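Local coordinates for protein putative acyl-CoA dehydrogenase (Burkholderia xenovorans, PDB 5JSC) that belongs to the acyl-CoA dehydrogenase family, carries a bound flavin-adenine dinucleotide and assembles from four chains, with its precise role not established, at residues C[125-130]-C[242-247]; C[190-195]-C[200-205]. All coordinates share one frame; numbering follows the deposited sequence.

In the fold
Contacts 1 and 2 lie on the same side of the chain, with centres about 15 Å apart, and share one sheet: strand 202-208 of contact 2 neighbours strand 243-244 of contact 1. Contact 2 is the local hairpin of the middle domain, whereas contact 1 brings a helix of the N-terminal domain to the edge of that sheet. The two meet directly through a probable hydrogen bond from Leu244 N to Ala204 O (2.8 Å), and Pro247 packs against Glu195. Bound flavin-adenine dinucleotide lies nearer to contact 2, about 7 Å from the side chain of Phe190, than to contact 1, about 13 Å from the side chain of Leu244.

Contact 1: residues C[125-130]-C[242-247]; sequences HEQKTR and QMLGAP
A single glutamine, Gln127, carries this buried, mainly polar contact between the first turns of helix 125-136 in the N-terminal domain and the backbone around the short strand 243-244. Its side chain leaves the helix with CG beside the backbone N (chi1 -69°) and then runs extended, which carries the terminal amide across to the backbone of the strand. There NE2 donates to Met243 O at 2.9 Å with a fairly straight N-H...O angle of 160°. The acceptor lies close to the plane of the glutamine amide, but the donor stands well above the plane of the Met243 carbonyl. NE2 also hydrogen-bonds to Ser241 O, so the amide nitrogen grips two backbone carbonyls, those of Met243 and of Ser241 just before the segment.

The other end of the amide is held as well. OE1 accepts from Thr124 N just before the helix segment and lies 2.9 Å from a water that can donate to it; this water in turn accepts from Gly245 N at 2.9 Å. The bonds to Thr124, Ser241 and Met243 fix the rotation of the amide. The Leu244 CD2 methyl packs against it, 3.4 Å from Gln127 OE1, the side chains crossing at a slant. Gln242 meets the glutamine through its backbone, its C lying 3.7 Å from Gln127 NE2, while its own NE2 is hydrogen-bonded to Tyr131 OH farther along the helix.

Strand 243-244 in turn pairs with strand 202-208, while Leu244 packs against Ala118 and Ile119 of helix 103-122. Arg130 reaches Asp208 at the end of strand 202-208 through a salt bridge.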
loop_
_atom_site.group_PDB
_atom_site.type_symbol
_atom_site.label_atom_id
_atom_site.label_comp_id
_atom_site.label_asym_id
_atom_site.label_seq_id
_atom_site.Cartn_x
_atom_site.Cartn_y
_atom_site.Cartn_z
ATOM N N HIS C 125 0.278 48.618 13.257
ATOM C CA HIS C 125 0.781 49.462 12.180
ATOM C C HIS C 125 2.293 49.616 12.261
ATOM O O HIS C 125 2.995 49.479 11.251
ATOM C CB HIS C 125 0.112 50.830 12.232
ATOM C CG HIS C 125 -1.357 50.795 11.968
ATOM N ND1 HIS C 125 -1.929 49.934 11.057
ATOM C CD2 HIS C 125 -2.373 51.518 12.494
ATOM C CE1 HIS C 125 -3.236 50.131 11.030
ATOM N NE2 HIS C 125 -3.531 51.085 11.894
ATOM N N GLU C 126 2.813 49.914 13.455
ATOM C CA GLU C 126 4.255 50.084 13.600
ATOM C C GLU C 126 4.986 48.800 13.255
ATOM O O GLU C 126 5.997 48.828 12.546
ATOM C CB GLU C 126 4.617 50.533 15.019
ATOM C CG GLU C 126 4.178 51.942 15.355
ATOM C CD GLU C 126 5.103 52.653 16.324
ATOM O OE1 GLU C 126 6.315 52.353 16.338
ATOM O OE2 GLU C 126 4.611 53.521 17.072
ATOM N N GLN C 127 4.485 47.661 13.746
ATOM C CA GLN C 127 5.135 46.387 13.466
ATOM C C GLN C 127 5.104 46.064 11.978
ATOM O O GLN C 127 6.126 45.679 11.396
ATOM C CB GLN C 127 4.478 45.275 14.285
ATOM C CG GLN C 127 4.754 45.392 15.781
ATOM C CD GLN C 127 3.781 44.595 16.633
ATOM O OE1 GLN C 127 2.758 44.117 16.147
ATOM N NE2 GLN C 127 4.098 44.452 17.918
ATOM N N LYS C 128 3.939 46.215 11.339
ATOM C CA LYS C 128 3.872 45.954 9.904
ATOM C C LYS C 128 4.777 46.903 9.125
ATOM O O LYS C 128 5.461 46.483 8.182
ATOM C CB LYS C 128 2.426 46.041 9.415
ATOM C CG LYS C 128 1.530 44.926 9.933
ATOM C CD LYS C 128 0.155 44.995 9.293
ATOM C CE LYS C 128 -0.774 43.898 9.799
ATOM N NZ LYS C 128 -2.123 43.994 9.140
ATOM N N THR C 129 4.816 48.183 9.513
ATOM C CA THR C 129 5.680 49.137 8.821
ATOM C C THR C 129 7.152 48.776 8.978
ATOM O O THR C 129 7.944 48.924 8.038
ATOM C CB THR C 129 5.420 50.547 9.357
ATOM O OG1 THR C 129 4.056 50.894 9.108
ATOM C CG2 THR C 129 6.331 51.572 8.691
ATOM N N ARG C 130 7.546 48.315 10.165
ATOM C CA ARG C 130 8.962 48.089 10.420
ATOM C C ARG C 130 9.470 46.844 9.708
ATOM O O ARG C 130 10.602 46.831 9.217
ATOM C CB ARG C 130 9.221 47.998 11.923
ATOM C CG ARG C 130 10.646 47.576 12.289
ATOM C CD ARG C 130 10.892 47.675 13.791
ATOM N NE ARG C 130 12.142 47.037 14.202
ATOM C CZ ARG C 130 13.346 47.595 14.104
ATOM N NH1 ARG C 130 13.480 48.815 13.599
ATOM N NH2 ARG C 130 14.420 46.930 14.508
ATOM N N GLN C 242 6.770 44.643 21.232
ATOM C CA GLN C 242 7.099 43.665 20.204
ATOM C C GLN C 242 6.169 42.461 20.221
ATOM O O GLN C 242 6.341 41.549 19.402
ATOM C CB GLN C 242 8.546 43.185 20.364
ATOM C CG GLN C 242 9.615 44.205 20.009
ATOM C CD GLN C 242 9.614 44.564 18.536
ATOM O OE1 GLN C 242 8.867 45.432 18.099
ATOM N NE2 GLN C 242 10.448 43.884 17.761
ATOM N N MET C 243 5.205 42.421 21.135
ATOM C CA MET C 243 4.250 41.323 21.144
ATOM C C MET C 243 3.310 41.436 19.954
ATOM O O MET C 243 2.831 42.527 19.626
ATOM C CB MET C 243 3.445 41.316 22.446
ATOM C CG MET C 243 2.481 40.142 22.545
ATOM S SD MET C 243 1.525 40.107 24.066
ATOM C CE MET C 243 2.823 39.773 25.257
ATOM N N LEU C 244 3.077 40.304 19.287
ATOM C CA LEU C 244 2.086 40.212 18.223
ATOM C C LEU C 244 0.766 39.750 18.821
ATOM O O LEU C 244 0.677 38.640 19.359
ATOM C CB LEU C 244 2.541 39.245 17.132
ATOM C CG LEU C 244 3.782 39.634 16.344
ATOM C CD1 LEU C 244 4.224 38.463 15.449
ATOM C CD2 LEU C 244 3.509 40.876 15.499
ATOM N N GLY C 245 -0.254 40.593 18.722
ATOM C CA GLY C 245 -1.534 40.246 19.287
ATOM C C GLY C 245 -1.545 40.404 20.797
ATOM O O GLY C 245 -0.615 40.927 21.422
ATOM N N ALA C 246 -2.625 39.917 21.381
ATOM C CA ALA C 246 -2.860 40.083 22.799
ATOM C C ALA C 246 -2.128 39.011 23.603
ATOM O O ALA C 246 -1.876 37.908 23.104
ATOM C CB ALA C 246 -4.355 40.019 23.098
ATOM N N PRO C 247 -1.771 39.318 24.849
ATOM C CA PRO C 247 -1.141 38.307 25.704
ATOM C C PRO C 247 -2.021 37.073 25.814
ATOM O O PRO C 247 -3.233 37.164 26.039
ATOM C CB PRO C 247 -0.993 39.025 27.052
ATOM C CG PRO C 247 -0.954 40.474 26.696
ATOM C CD PRO C 247 -1.886 40.622 25.528
HETATM O O HOH W 1 0.343 43.137 17.437
#

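Contact 2: residues C[190-195]-C[200-205]; sequences FARTGE and RGISAF
Phe190 and Ala204 lie side by side on one face of this beta hairpin and form its apolar centre, where Phe190 CE2 comes to 3.6 Å from Ala204 CB. On the same face of the sheet, Phe190 CB touches Ile202 CG2 at 4.1 Å. The isoleucine CG1 branch lies over one face of the Arg192 guanidinium, whose NH2 is bonded to Ala156 O and Met158 O. On the Ala191 and Ser203 face, the Ala191 methyl approaches the Phe205 ring obliquely; Thr193 CG2, from the turn, meets the edge of that ring.

Between these layers the strands are joined antiparallel, with Ala191 and Ser203 as a hydrogen-bonded pair: Ala191 N to Ser203 O is 2.9 Å and Ser203 N to Ala191 O is 2.8 Å, both nearly straight. Phe190-Ala204 and Arg192-Ile202 flank it as non-hydrogen-bonded pairs. Beyond Arg192 the chain turns, and Gly201 O receives two backbone donors, Thr193 N at 2.8 Å and Gly194 N at 3.0 Å, the second far straighter at hydrogen (176° against 131°).

The polar edge is a chain of side-chain hydrogen bonds. Thr193 OG1 sits between its own backbone N and carbonyl carbon (chi1 45°), where it accepts from Ser203 OG at 2.7 Å and donates to the syn lone pair of Glu195 OE2. Ser203 OG also bonds to Gly248 N, tying this end of the hairpin to the chain after strand 243-244.

Helix 250-286 covers the Phe190, Ile202 and Ala204 face through Ala254, Phe251 and Leu253, while Ala162 of strand 161-165 lies against Ala191, Thr193 and Phe205. Strand 202-208 continues the sheet into 243-244, and Phe190 pairs with Ala145 of strand 144-145.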
loop_
_atom_site.group_PDB
_atom_site.type_symbol
_atom_site.label_atom_id
_atom_site.label_comp_id
_atom_site.label_asym_id
_atom_site.label_seq_id
_atom_site.Cartn_x
_atom_site.Cartn_y
_atom_site.Cartn_z
ATOM N N PHE C 190 7.379 32.224 19.725
ATOM C CA PHE C 190 6.224 31.912 20.556
ATOM C C PHE C 190 6.724 31.423 21.902
ATOM O O PHE C 190 7.619 30.573 21.964
ATOM C CB PHE C 190 5.322 30.879 19.875
ATOM C CG PHE C 190 4.798 31.357 18.554
ATOM C CD1 PHE C 190 5.566 31.226 17.403
ATOM C CD2 PHE C 190 3.572 32.001 18.476
ATOM C CE1 PHE C 190 5.109 31.704 16.183
ATOM C CE2 PHE C 190 3.104 32.476 17.258
ATOM C CZ PHE C 190 3.877 32.331 16.108
ATOM N N ALA C 191 6.177 31.987 22.978
ATOM C CA ALA C 191 6.693 31.720 24.314
ATOM C C ALA C 191 5.540 31.663 25.299
ATOM O O ALA C 191 4.483 32.258 25.081
ATOM C CB ALA C 191 7.702 32.798 24.754
ATOM N N ARG C 192 5.761 30.951 26.406
ATOM C CA ARG C 192 4.724 30.810 27.426
ATOM C C ARG C 192 4.734 32.024 28.347
ATOM O O ARG C 192 5.685 32.231 29.108
ATOM C CB ARG C 192 4.914 29.529 28.232
ATOM C CG ARG C 192 3.841 29.355 29.307
ATOM C CD ARG C 192 3.832 27.930 29.887
ATOM N NE ARG C 192 3.782 26.969 28.791
ATOM C CZ ARG C 192 2.684 26.673 28.095
ATOM N NH1 ARG C 192 1.517 27.230 28.395
ATOM N NH2 ARG C 192 2.761 25.824 27.079
ATOM N N THR C 193 3.663 32.809 28.303
ATOM C CA THR C 193 3.487 33.924 29.223
ATOM C C THR C 193 2.583 33.588 30.403
ATOM O O THR C 193 2.586 34.329 31.392
ATOM C CB THR C 193 2.934 35.148 28.474
ATOM O OG1 THR C 193 1.871 34.736 27.605
ATOM C CG2 THR C 193 4.027 35.802 27.648
ATOM N N GLY C 194 1.809 32.507 30.326
ATOM C CA GLY C 194 1.172 31.942 31.503
ATOM C C GLY C 194 -0.217 32.434 31.840
ATOM O O GLY C 194 -0.655 32.251 32.982
ATOM N N GLU C 195 -0.933 33.043 30.893
ATOM C CA GLU C 195 -2.264 33.571 31.199
ATOM C C GLU C 195 -3.213 32.477 31.662
ATOM O O GLU C 195 -4.119 32.730 32.468
ATOM C CB GLU C 195 -2.846 34.270 29.972
ATOM C CG GLU C 195 -2.312 35.672 29.732
ATOM C CD GLU C 195 -0.862 35.702 29.261
ATOM O OE1 GLU C 195 -0.225 36.759 29.405
ATOM O OE2 GLU C 195 -0.360 34.677 28.746
ATOM N N ARG C 200 -3.581 28.085 26.045
ATOM C CA ARG C 200 -4.104 29.406 26.365
ATOM C C ARG C 200 -3.105 30.259 27.141
ATOM O O ARG C 200 -3.483 31.310 27.672
ATOM C CB ARG C 200 -5.424 29.268 27.129
ATOM C CG ARG C 200 -6.489 28.539 26.308
ATOM C CD ARG C 200 -7.884 28.625 26.917
ATOM N NE ARG C 200 -7.972 27.921 28.192
ATOM C CZ ARG C 200 -8.250 28.504 29.355
ATOM N NH1 ARG C 200 -8.477 29.811 29.411
ATOM N NH2 ARG C 200 -8.306 27.779 30.461
ATOM N N GLY C 201 -1.839 29.844 27.194
ATOM C CA GLY C 201 -0.827 30.591 27.917
ATOM C C GLY C 201 0.354 31.049 27.080
ATOM O O GLY C 201 1.428 31.316 27.620
ATOM N N ILE C 202 0.173 31.170 25.769
ATOM C CA ILE C 202 1.273 31.437 24.848
ATOM C C ILE C 202 1.089 32.822 24.247
ATOM O O ILE C 202 -0.035 33.226 23.933
ATOM C CB ILE C 202 1.339 30.347 23.757
ATOM C CG1 ILE C 202 1.705 28.986 24.403
ATOM C CG2 ILE C 202 2.327 30.712 22.641
ATOM C CD1 ILE C 202 1.415 27.764 23.539
ATOM N N SER C 203 2.197 33.547 24.081
ATOM C CA SER C 203 2.194 34.826 23.384
ATOM C C SER C 203 3.243 34.793 22.282
ATOM O O SER C 203 4.193 34.010 22.328
ATOM C CB SER C 203 2.477 36.001 24.337
ATOM O OG SER C 203 1.480 36.084 25.348
ATOM N N ALA C 204 3.061 35.659 21.284
ATOM C CA ALA C 204 3.958 35.762 20.141
ATOM C C ALA C 204 4.725 37.078 20.199
ATOM O O ALA C 204 4.160 38.113 20.563
ATOM C CB ALA C 204 3.172 35.684 18.831
ATOM N N PHE C 205 6.010 37.044 19.821
ATOM C CA PHE C 205 6.874 38.225 19.848
ATOM C C PHE C 205 7.692 38.316 18.570
ATOM O O PHE C 205 8.145 37.295 18.057
ATOM C CB PHE C 205 7.868 38.192 21.029
ATOM C CG PHE C 205 7.219 38.145 22.378
ATOM C CD1 PHE C 205 6.918 36.923 22.981
ATOM C CD2 PHE C 205 6.919 39.322 23.055
ATOM C CE1 PHE C 205 6.331 36.883 24.226
ATOM C CE2 PHE C 205 6.328 39.281 24.307
ATOM C CZ PHE C 205 6.033 38.065 24.893
#